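Local atomic coordinates of acyl-coenzyme A oxidase acox-1.2 (Caenorhabditis elegans, PDB entry 5K3J), a protein that catalyses, with FAD as cofactor and O2 as electron acceptor, the desaturation of ascaroside-CoA esters with a five-carbon omega side chain, the first step of peroxisomal beta-oxidation in pheromone biosynthesis. Residues Val330-Asp334 against Arg598-Val602; Asn3-Arg7 against Ala21-Asp26. All coordinates share one frame; numbering follows the deposited sequence.

Contacts 1 and 2 lie on the same side of the chain's centre, with their own centres about 16 Å apart, and they touch through the loop before helix 601-606. Asn-600 OD1 of contact 1 lies 3.1 Å from Thr-22 N of contact 2, probably a hydrogen bond, and also packs against Phe-23. Contact 1 reaches the cofactor directly, since Val-332 CG1 comes within 3.5 Å of O4B, the ring oxygen of the FAD adenosine ribose, and the Leu-333 side chain is about 12 Å from a bound ATP. Contact 2 lies away from the FAD, ATP and substrate sites and joins the N-terminal loop to the start of helix 25-32.

Contact 1. Residues Val330-Asp334 against Arg598-Val602. With FAD (flavin-adenine dinucleotide), chain G.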
loop_
_atom_site.group_PDB
_atom_site.type_symbol
_atom_site.label_atom_id
_atom_site.label_comp_id
_atom_site.label_asym_id
_atom_site.label_seq_id
_atom_site.Cartn_x
_atom_site.Cartn_y
_atom_site.Cartn_z
ATOM N N VAL A 330 15.942 -10.337 -22.414
ATOM C CA VAL A 330 16.812 -9.561 -21.538
ATOM C C VAL A 330 16.329 -9.587 -20.088
ATOM O O VAL A 330 15.131 -9.693 -19.823
ATOM C CB VAL A 330 16.916 -8.086 -22.020
ATOM C CG1 VAL A 330 15.595 -7.345 -21.817
ATOM C CG2 VAL A 330 18.047 -7.358 -21.311
ATOM N N LYS A 331 17.272 -9.507 -19.154
ATOM C CA LYS A 331 16.943 -9.320 -17.746
ATOM C C LYS A 331 16.174 -8.008 -17.567
ATOM O O LYS A 331 16.562 -6.976 -18.116
ATOM C CB LYS A 331 18.210 -9.316 -16.889
ATOM C CG LYS A 331 19.014 -10.616 -16.931
ATOM C CD LYS A 331 20.238 -10.528 -16.028
ATOM C CE LYS A 331 21.050 -11.811 -16.037
ATOM N NZ LYS A 331 22.167 -11.741 -15.058
ATOM N N VAL A 332 15.086 -8.050 -16.801
ATOM C CA VAL A 332 14.212 -6.889 -16.653
ATOM C C VAL A 332 14.893 -5.758 -15.894
ATOM O O VAL A 332 14.470 -4.607 -15.975
ATOM C CB VAL A 332 12.898 -7.256 -15.934
ATOM C CG1 VAL A 332 12.018 -8.106 -16.839
ATOM C CG2 VAL A 332 13.192 -7.968 -14.624
ATOM N N LEU A 333 15.957 -6.087 -15.170
ATOM C CA LEU A 333 16.726 -5.080 -14.453
ATOM C C LEU A 333 17.454 -4.151 -15.424
ATOM O O LEU A 333 17.887 -3.067 -15.047
ATOM C CB LEU A 333 17.723 -5.747 -13.497
ATOM C CG LEU A 333 18.575 -4.846 -12.594
ATOM C CD1 LEU A 333 17.697 -3.902 -11.781
ATOM C CD2 LEU A 333 19.467 -5.683 -11.687
ATOM N N ASP A 334 17.579 -4.569 -16.678
ATOM C CA ASP A 334 18.278 -3.763 -17.675
ATOM C C ASP A 334 17.427 -2.593 -18.159
ATOM O O ASP A 334 17.955 -1.564 -18.586
ATOM C CB ASP A 334 18.706 -4.627 -18.862
ATOM C CG ASP A 334 19.935 -5.462 -18.559
ATOM O OD1 ASP A 334 20.613 -5.169 -17.553
ATOM O OD2 ASP A 334 20.231 -6.401 -19.327
ATOM N N ARG A 598 23.637 0.206 -11.911
ATOM C CA ARG A 598 23.152 -1.085 -12.419
ATOM C C ARG A 598 24.050 -2.322 -12.206
ATOM O O ARG A 598 23.556 -3.352 -11.741
ATOM C CB ARG A 598 22.836 -0.942 -13.916
ATOM C CG ARG A 598 22.742 -2.263 -14.674
ATOM C CD ARG A 598 21.492 -3.049 -14.304
ATOM N NE ARG A 598 21.444 -4.347 -14.973
ATOM C CZ ARG A 598 21.921 -5.475 -14.452
ATOM N NH1 ARG A 598 22.483 -5.470 -13.250
ATOM N NH2 ARG A 598 21.835 -6.610 -15.134
ATOM N N PRO A 599 25.354 -2.246 -12.543
ATOM C CA PRO A 599 26.138 -3.475 -12.358
ATOM C C PRO A 599 26.387 -3.829 -10.889
ATOM O O PRO A 599 26.640 -4.994 -10.584
ATOM C CB PRO A 599 27.454 -3.160 -13.073
ATOM C CG PRO A 599 27.561 -1.681 -13.032
ATOM C CD PRO A 599 26.160 -1.169 -13.149
ATOM N N ASN A 600 26.306 -2.845 -9.998
ATOM C CA ASN A 600 26.489 -3.080 -8.568
ATOM C C ASN A 600 25.187 -3.409 -7.842
ATOM O O ASN A 600 25.189 -3.655 -6.637
ATOM C CB ASN A 600 27.131 -1.861 -7.907
ATOM C CG ASN A 600 28.640 -1.868 -8.007
ATOM O OD1 ASN A 600 29.279 -2.914 -7.893
ATOM N ND2 ASN A 600 29.224 -0.692 -8.214
ATOM N N ALA A 601 24.083 -3.413 -8.588
ATOM C CA ALA A 601 22.736 -3.564 -8.029
ATOM C C ALA A 601 22.599 -4.741 -7.062
ATOM O O ALA A 601 22.128 -4.580 -5.934
ATOM C CB ALA A 601 21.717 -3.704 -9.158
ATOM N N VAL A 602 23.013 -5.921 -7.507
ATOM C CA VAL A 602 22.881 -7.129 -6.704
ATOM C C VAL A 602 23.870 -7.104 -5.538
ATOM O O VAL A 602 23.602 -7.661 -4.473
ATOM C CB VAL A 602 23.091 -8.386 -7.566
ATOM C CG1 VAL A 602 22.995 -9.647 -6.723
ATOM C CG2 VAL A 602 22.064 -8.421 -8.685
HETATM P PA FAD G . 6.737 -8.838 -16.037
HETATM O O1A FAD G . 6.381 -8.818 -17.524
HETATM O O2A FAD G . 7.692 -9.961 -15.755
HETATM O O5B FAD G . 7.425 -7.434 -15.629
HETATM C C5B FAD G . 8.031 -7.320 -14.331
HETATM C C4B FAD G . 8.919 -6.040 -14.319
HETATM O O4B FAD G . 9.629 -5.991 -15.410
HETATM C C3B FAD G . 8.036 -4.787 -14.332
HETATM O O3B FAD G . 8.580 -3.835 -13.565
HETATM C C2B FAD G . 8.035 -4.333 -15.820
HETATM O O2B FAD G . 7.890 -2.843 -15.903
HETATM C C1B FAD G . 9.193 -4.687 -16.244
HETATM N N9A FAD G . 9.147 -5.003 -17.639
HETATM C C8A FAD G . 8.886 -6.205 -18.184
HETATM N N7A FAD G . 8.945 -6.070 -19.533
HETATM C C5A FAD G . 9.246 -4.769 -19.815
HETATM C C6A FAD G . 9.425 -4.098 -21.019
HETATM N N6A FAD G . 9.370 -4.468 -22.393
HETATM N N1A FAD G . 9.720 -2.798 -21.020
HETATM C C2A FAD G . 9.849 -2.126 -19.840
HETATM N N3A FAD G . 9.675 -2.782 -18.661
HETATM C C4A FAD G . 9.373 -4.109 -18.658
HETATM N N1 FAD G . -3.003 -14.040 -16.121
HETATM C C2 FAD G . -3.943 -14.847 -16.894
HETATM O O2 FAD G . -3.611 -15.297 -17.970
HETATM N N3 FAD G . -5.287 -15.113 -16.374
HETATM C C4 FAD G . -5.676 -14.588 -15.122
HETATM O O4 FAD G . -6.821 -14.815 -14.680
HETATM C C4X FAD G . -4.721 -13.766 -14.331
HETATM N N5 FAD G . -5.113 -13.228 -13.050
HETATM C C5X FAD G . -4.172 -12.422 -12.276
HETATM C C6 FAD G . -4.558 -11.900 -11.029
HETATM C C7 FAD G . -3.653 -11.122 -10.282
HETATM C C7M FAD G . -4.293 -10.666 -8.966
HETATM C C8 FAD G . -2.370 -10.867 -10.777
HETATM C C8M FAD G . -1.324 -10.042 -10.046
HETATM C C9 FAD G . -1.976 -11.388 -12.026
HETATM C C9A FAD G . -2.876 -12.165 -12.777
HETATM N N10 FAD G . -2.472 -12.711 -14.088
HETATM C C10 FAD G . -3.394 -13.506 -14.847
HETATM C "C1'" FAD G . -1.116 -12.457 -14.622
HETATM C "C2'" FAD G . -0.991 -11.026 -15.136
HETATM O "O2'" FAD G . -1.845 -10.846 -16.211
HETATM C "C3'" FAD G . 0.429 -10.814 -15.581
HETATM O "O3'" FAD G . 1.294 -11.076 -14.506
HETATM C "C4'" FAD G . 0.621 -9.393 -16.043
HETATM O "O4'" FAD G . -0.175 -9.161 -17.181
HETATM C "C5'" FAD G . 2.080 -9.186 -16.387
HETATM O "O5'" FAD G . 2.870 -9.590 -15.277
HETATM P P FAD G . 4.342 -10.169 -15.516
HETATM O O1P FAD G . 4.563 -11.375 -14.597
HETATM O O2P FAD G . 4.509 -10.590 -16.940
HETATM O O3P FAD G . 5.401 -9.048 -15.188
#
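Arg-598 turns the NE side of its guanidinium to Asp-334 and one face to Leu-333, combining an ion pair with apolar packing. The grip is side-on but ends on a single oxygen: NE bonds to Asp-334 OD1 at 2.8 Å with an N-H...O angle of 156°, while NH2 reaches the same OD1 at 3.1 Å. OD1 lies almost in the guanidinium plane, yet the carboxylate itself is turned 33° from that plane. NE meets OD1 nearly along its C-O axis, and NH2 comes from the syn side, tilted out of the carboxylate plane.

Leu-333 CD2 sits over one guanidinium face, toward its rim, 3.4 Å from Arg-598 NH1. Its CG lies beside Arg-598 CD and NE, and CD2 also packs on Ala-601 CB at 3.9 Å. With Leu-333 CG anti to the backbone N (chi1 -177°), CD2 is placed over the guanidinium. An aliphatic side chain suits this place: one methyl, CD2, both covers the flat cation and touches the small methyl of Ala-601.

Lys-331 NZ lies 5.1 Å from Arg-598 NH2. Both cations have an acidic partner in helix 12-18, because Glu-17 makes salt bridges with each; Lys-331 NZ also meets Glu-16 and the carbonyl of Glu-13. The shared carboxylate would be expected to offset the like charges.

On the cofactor side, the branched Val-332 rests its CG1 against O4B of the FAD ribose. Gln-339, one of the FAD-binding residues, bonds through NE2 to Leu-333 O. The contact thus joins the loop between helices 287-315 and 336-340 to the turn linking helices 581-597 and 601-606, with Phe-343 of helix 343-363 packing against Leu-333, Arg-598 and Ala-601.

Contact 2. Residues Asn3-Arg7 against Ala21-Asp26; sequences NRSIR and ATFDTD
Arg-4 lies across the start of helix 25-32, and much of its side chain meets the other segment. CB is 3.3 Å from Thr-25 OG1, the atom that also accepts the Arg-4 backbone N-H at 2.8 Å in a nearly straight bond (167°). CG passes 3.4 Å from Asp-26 OD1. Bends at chi2 and chi3 turn the chain, setting NE in a long ion pair with Asp-26 OD2. At the tip, NH1 forms a salt bridge with Asp-24 OD2 at 2.6 Å, the two planar groups being 57° apart. A long, flexible cation suits this place because it can serve two acids.

Asp-24 is also the helix N-cap: its OD1 takes the N-H of Asp-26 with the anti lone pair, a role well suited to a short carboxylate. A water accepts from both Asn-3 N and Thr-25 N, and Asn-3 CB packs against the small methyl of Ala-21.

The type I turn of Asn-3 to Ile-6 is thus held on the first turn of helix 25-32. Helix 601-606 packs against Asn-3, Ser-5, Ala-21 and Phe-23, while Phe-23 also meets helix 549-569, and Ile-6 rests on helix 12-18.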
loop_
_atom_site.group_PDB
_atom_site.type_symbol
_atom_site.label_atom_id
_atom_site.label_comp_id
_atom_site.label_asym_id
_atom_site.label_seq_id
_atom_site.Cartn_x
_atom_site.Cartn_y
_atom_site.Cartn_z
ATOM N N ASN A 3 32.384 -9.600 -3.785
ATOM C CA ASN A 3 31.025 -9.980 -3.424
ATOM C C ASN A 3 31.024 -11.238 -2.565
ATOM O O ASN A 3 31.173 -12.347 -3.076
ATOM C CB ASN A 3 30.180 -10.197 -4.681
ATOM C CG ASN A 3 28.688 -10.166 -4.396
ATOM O OD1 ASN A 3 28.032 -9.142 -4.584
ATOM N ND2 ASN A 3 28.146 -11.294 -3.951
ATOM N N ARG A 4 30.848 -11.064 -1.259
ATOM C CA ARG A 4 30.982 -12.171 -0.317
ATOM C C ARG A 4 29.756 -13.088 -0.300
ATOM O O ARG A 4 29.736 -14.092 0.415
ATOM C CB ARG A 4 31.250 -11.627 1.090
ATOM C CG ARG A 4 32.316 -12.390 1.861
ATOM C CD ARG A 4 33.685 -12.279 1.193
ATOM N NE ARG A 4 34.427 -11.100 1.630
ATOM C CZ ARG A 4 35.663 -10.808 1.234
ATOM N NH1 ARG A 4 36.266 -9.714 1.682
ATOM N NH2 ARG A 4 36.299 -11.609 0.387
ATOM N N SER A 5 28.741 -12.746 -1.089
ATOM C CA SER A 5 27.495 -13.509 -1.116
ATOM C C SER A 5 27.496 -14.553 -2.234
ATOM O O SER A 5 26.482 -15.202 -2.496
ATOM C CB SER A 5 26.301 -12.566 -1.272
ATOM O OG SER A 5 26.335 -11.547 -0.288
ATOM N N ILE A 6 28.644 -14.706 -2.886
ATOM C CA ILE A 6 28.837 -15.724 -3.913
ATOM C C ILE A 6 29.054 -17.103 -3.290
ATOM O O ILE A 6 29.872 -17.251 -2.384
ATOM C CB ILE A 6 30.043 -15.381 -4.809
ATOM C CG1 ILE A 6 29.773 -14.105 -5.610
ATOM C CG2 ILE A 6 30.375 -16.538 -5.736
ATOM C CD1 ILE A 6 31.007 -13.524 -6.271
ATOM N N ARG A 7 28.319 -18.105 -3.769
ATOM C CA ARG A 7 28.451 -19.472 -3.260
ATOM C C ARG A 7 28.442 -20.490 -4.400
ATOM O O ARG A 7 28.129 -20.152 -5.544
ATOM C CB ARG A 7 27.325 -19.794 -2.273
ATOM C CG ARG A 7 27.180 -18.805 -1.128
ATOM C CD ARG A 7 28.199 -19.041 -0.029
ATOM N NE ARG A 7 28.214 -17.930 0.917
ATOM C CZ ARG A 7 28.803 -17.968 2.109
ATOM N NH1 ARG A 7 28.767 -16.906 2.901
ATOM N NH2 ARG A 7 29.421 -19.072 2.509
ATOM N N ALA A 21 30.955 -6.948 -9.004
ATOM C CA ALA A 21 31.098 -6.153 -7.784
ATOM C C ALA A 21 32.360 -5.289 -7.811
ATOM O O ALA A 21 33.461 -5.797 -8.016
ATOM C CB ALA A 21 31.110 -7.063 -6.563
ATOM N N THR A 22 32.195 -3.988 -7.595
ATOM C CA THR A 22 33.322 -3.066 -7.613
ATOM C C THR A 22 33.698 -2.591 -6.223
ATOM O O THR A 22 34.219 -1.490 -6.056
ATOM C CB THR A 22 33.013 -1.829 -8.530
ATOM O OG1 THR A 22 32.354 -0.839 -7.743
ATOM C CG2 THR A 22 32.151 -2.242 -9.692
ATOM N N PHE A 23 33.430 -3.439 -5.240
ATOM C CA PHE A 23 33.757 -3.132 -3.859
ATOM C C PHE A 23 33.667 -4.398 -3.004
ATOM O O PHE A 23 33.298 -5.466 -3.507
ATOM C CB PHE A 23 32.831 -2.052 -3.286
ATOM C CG PHE A 23 31.397 -2.484 -3.154
ATOM C CD1 PHE A 23 30.513 -2.387 -4.221
ATOM C CD2 PHE A 23 30.930 -2.979 -1.953
ATOM C CE1 PHE A 23 29.194 -2.784 -4.084
ATOM C CE2 PHE A 23 29.617 -3.378 -1.813
ATOM C CZ PHE A 23 28.749 -3.280 -2.879
ATOM N N ASP A 24 34.010 -4.284 -1.719
ATOM C CA ASP A 24 33.909 -5.408 -0.794
ATOM C C ASP A 24 32.609 -5.300 -0.002
ATOM O O ASP A 24 32.326 -4.269 0.615
ATOM C CB ASP A 24 35.110 -5.444 0.142
ATOM C CG ASP A 24 35.342 -6.821 0.739
ATOM O OD1 ASP A 24 34.382 -7.415 1.280
ATOM O OD2 ASP A 24 36.487 -7.326 0.668
ATOM N N THR A 25 31.828 -6.375 -0.014
ATOM C CA THR A 25 30.505 -6.373 0.598
ATOM C C THR A 25 30.561 -6.662 2.091
ATOM O O THR A 25 29.591 -6.421 2.812
ATOM C CB THR A 25 29.576 -7.400 -0.076
ATOM O OG1 THR A 25 30.132 -8.713 0.056
ATOM C CG2 THR A 25 29.402 -7.068 -1.550
ATOM N N ASP A 26 31.691 -7.188 2.549
ATOM C CA ASP A 26 31.934 -7.306 3.978
ATOM C C ASP A 26 32.294 -5.932 4.521
ATOM O O ASP A 26 32.084 -5.640 5.700
ATOM C CB ASP A 26 33.042 -8.314 4.269
ATOM C CG ASP A 26 32.502 -9.701 4.568
ATOM O OD1 ASP A 26 31.391 -10.027 4.092
ATOM O OD2 ASP A 26 33.187 -10.466 5.279
HETATM O O HOH W 1 33.071 -8.941 -1.063
#